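Local coordinates for protein Endonuclease/exonuclease/phosphatase (Leptotrichia buccalis C-1013-b, PDB 3TEB) that probably acts as a metal-dependent nuclease of the endonuclease/exonuclease/phosphatase family, hydrolysing phosphodiester bonds, at residues Leu7-Ala13 and Ile38-Asn44. Numbering follows the deposited sequence.
Sequences LTVNVHA and IAMQEVN. With MG (magnesium ion), chain C.
Glu42 reaches toward 7-13 and meets the amide of Asn10: Asn10 ND2 donates to the anti lone pair of Glu42 OE2 at 2.9 Å. The oxygen lies close to the amide plane, yet amide and carboxylate planes stand 83° apart. Glu42 OE2 also binds the magnesium ion, so one oxygen serves both metal and amide. Asn10 is held at both ends of its amide: with CG anti to the backbone N (chi1 178°), its OD1 accepts from His12 N at 3.2 Å, an Asx turn, and ND2 has a weak second bond to Asp176. With an alanine in place of Asn10, the metal-bound carboxylate of Glu42 would probably lose its amide partner, and the turn to His12 would be free to shift. His12 sets a ring edge, at CD2, beside Glu42 OE1, while its ND1 bonds to Glu16; its side chain also touches Asp256, another magnesium-binding residue.

Strands 4-10 and 37-46 are the two strands of a beta-alpha-beta unit linked by helix 19-33, and they run parallel in the core of a DNase I-like fold, with the metal site where strand 4-10 ends and strand 37-46 is broken by its bulge. The ladder runs from Ala39 N to Leu7 O, through Val9 N to Ala39 O and Gln41 N to Val9 O, to Val11 N on Gln41 O (3.0 Å). Gln41 bends at chi2 (78°), which carries NE2 back along the sheet to a weak bond with Thr8 OG1 at 3.3 Å; Ser141 offers a second weak one. Past Gln41 the chain turns a corner at Glu42, where Glu42 and Val43 form a G1 bulge opposite Gly94. Ala13 follows that corner: its N bonds to Glu42 O at 3.0 Å, and its CB points toward 38-44, packing 3.9 Å from Val43 CA.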
loop_
_atom_site.group_PDB
_atom_site.type_symbol
_atom_site.label_atom_id
_atom_site.label_comp_id
_atom_site.label_asym_id
_atom_site.label_seq_id
_atom_site.Cartn_x
_atom_site.Cartn_y
_atom_site.Cartn_z
ATOM N N LEU A 7 5.198 -0.714 -6.522
ATOM C CA LEU A 7 5.339 -1.685 -5.433
ATOM C C LEU A 7 4.363 -1.374 -4.300
ATOM O O LEU A 7 4.163 -0.210 -3.945
ATOM C CB LEU A 7 6.770 -1.663 -4.904
ATOM C CG LEU A 7 7.085 -2.237 -3.520
ATOM C CD1 LEU A 7 7.042 -3.743 -3.522
ATOM C CD2 LEU A 7 8.438 -1.768 -3.079
ATOM N N THR A 8 3.751 -2.412 -3.735
ATOM C CA THR A 8 2.913 -2.255 -2.535
ATOM C C THR A 8 3.316 -3.269 -1.469
ATOM O O THR A 8 3.539 -4.439 -1.770
ATOM C CB THR A 8 1.382 -2.366 -2.823
ATOM O OG1 THR A 8 0.646 -2.111 -1.620
ATOM C CG2 THR A 8 1.006 -3.763 -3.326
ATOM N N VAL A 9 3.408 -2.831 -0.222
ATOM C CA VAL A 9 3.892 -3.710 0.829
ATOM C C VAL A 9 3.382 -3.284 2.202
ATOM O O VAL A 9 3.540 -2.134 2.615
ATOM C CB VAL A 9 5.450 -3.870 0.764
ATOM C CG1 VAL A 9 6.152 -2.535 0.782
ATOM C CG2 VAL A 9 5.944 -4.737 1.863
ATOM N N ASN A 10 2.722 -4.217 2.879
ATOM C CA ASN A 10 2.327 -4.038 4.273
ATOM C C ASN A 10 3.568 -4.287 5.102
ATOM O O ASN A 10 4.077 -5.403 5.121
ATOM C CB ASN A 10 1.244 -5.050 4.630
ATOM C CG ASN A 10 0.806 -4.957 6.075
ATOM O OD1 ASN A 10 1.633 -4.853 6.991
ATOM N ND2 ASN A 10 -0.514 -5.017 6.295
ATOM N N VAL A 11 4.087 -3.266 5.769
ATOM C CA VAL A 11 5.454 -3.394 6.289
ATOM C C VAL A 11 5.551 -3.870 7.730
ATOM O O VAL A 11 6.656 -4.076 8.249
ATOM C CB VAL A 11 6.288 -2.111 6.084
ATOM C CG1 VAL A 11 6.743 -2.022 4.636
ATOM C CG2 VAL A 11 5.514 -0.870 6.531
ATOM N N HIS A 12 4.390 -4.050 8.356
ATOM C CA HIS A 12 4.293 -4.464 9.745
ATOM C C HIS A 12 5.315 -3.680 10.580
ATOM O O HIS A 12 6.083 -4.258 11.346
ATOM C CB HIS A 12 4.511 -5.980 9.833
ATOM C CG HIS A 12 3.921 -6.619 11.056
ATOM N ND1 HIS A 12 4.552 -7.640 11.737
ATOM C CD2 HIS A 12 2.756 -6.395 11.712
ATOM C CE1 HIS A 12 3.803 -8.016 12.761
ATOM N NE2 HIS A 12 2.709 -7.274 12.771
ATOM N N ALA A 13 5.325 -2.361 10.415
ATOM C CA ALA A 13 6.376 -1.498 10.964
ATOM C C ALA A 13 6.651 -1.616 12.473
ATOM O O ALA A 13 5.750 -1.389 13.287
ATOM C CB ALA A 13 6.068 -0.060 10.620
ATOM N N ILE A 38 5.798 3.781 -4.302
ATOM C CA ILE A 38 5.713 2.741 -3.282
ATOM C C ILE A 38 4.529 3.006 -2.365
ATOM O O ILE A 38 4.418 4.093 -1.783
ATOM C CB ILE A 38 6.985 2.660 -2.442
ATOM C CG1 ILE A 38 8.189 2.266 -3.304
ATOM C CG2 ILE A 38 6.808 1.644 -1.323
ATOM C CD1 ILE A 38 9.050 3.428 -3.731
ATOM N N ALA A 39 3.631 2.030 -2.249
ATOM C CA ALA A 39 2.495 2.155 -1.340
ATOM C C ALA A 39 2.741 1.267 -0.120
ATOM O O ALA A 39 3.094 0.105 -0.258
ATOM C CB ALA A 39 1.194 1.788 -2.042
HETATM N N MSE A 40 2.579 1.821 1.075
HETATM C CA MSE A 40 2.875 1.096 2.309
HETATM C C MSE A 40 1.734 1.173 3.307
HETATM O O MSE A 40 1.107 2.239 3.472
HETATM C CB MSE A 40 4.133 1.649 2.944
HETATM C CG MSE A 40 5.379 1.239 2.223
HETATM SE SE MSE A 40 6.931 2.033 3.071
HETATM C CE MSE A 40 6.550 3.895 2.629
ATOM N N GLN A 41 1.469 0.041 3.959
ATOM C CA GLN A 41 0.474 -0.037 5.017
ATOM C C GLN A 41 1.114 -0.504 6.320
ATOM O O GLN A 41 2.243 -1.022 6.333
ATOM C CB GLN A 41 -0.669 -0.971 4.627
ATOM C CG GLN A 41 -1.300 -0.675 3.279
ATOM C CD GLN A 41 -0.462 -1.188 2.117
ATOM O OE1 GLN A 41 0.100 -2.289 2.183
ATOM N NE2 GLN A 41 -0.362 -0.392 1.052
ATOM N N GLU A 42 0.371 -0.347 7.413
ATOM C CA GLU A 42 0.867 -0.653 8.761
ATOM C C GLU A 42 2.217 0.068 8.961
ATOM O O GLU A 42 3.210 -0.534 9.331
ATOM C CB GLU A 42 0.930 -2.186 9.059
ATOM C CG GLU A 42 -0.431 -2.952 9.045
ATOM C CD GLU A 42 -0.415 -4.322 9.792
ATOM O OE1 GLU A 42 -0.220 -4.353 11.034
ATOM O OE2 GLU A 42 -0.631 -5.386 9.159
ATOM N N VAL A 43 2.240 1.361 8.671
ATOM C CA VAL A 43 3.420 2.186 8.894
ATOM C C VAL A 43 3.232 2.849 10.242
ATOM O O VAL A 43 2.265 3.582 10.432
ATOM C CB VAL A 43 3.573 3.267 7.801
ATOM C CG1 VAL A 43 4.659 4.244 8.166
ATOM C CG2 VAL A 43 3.883 2.629 6.465
ATOM N N ASN A 44 4.144 2.593 11.178
ATOM C CA ASN A 44 3.953 3.021 12.571
ATOM C C ASN A 44 4.959 4.052 13.043
ATOM O O ASN A 44 6.087 4.127 12.545
ATOM C CB ASN A 44 3.994 1.820 13.533
ATOM C CG ASN A 44 2.965 0.743 13.201
ATOM O OD1 ASN A 44 1.783 1.027 13.031
ATOM N ND2 ASN A 44 3.414 -0.506 13.122
HETATM MG MG MG C . -0.480 -6.964 9.984
#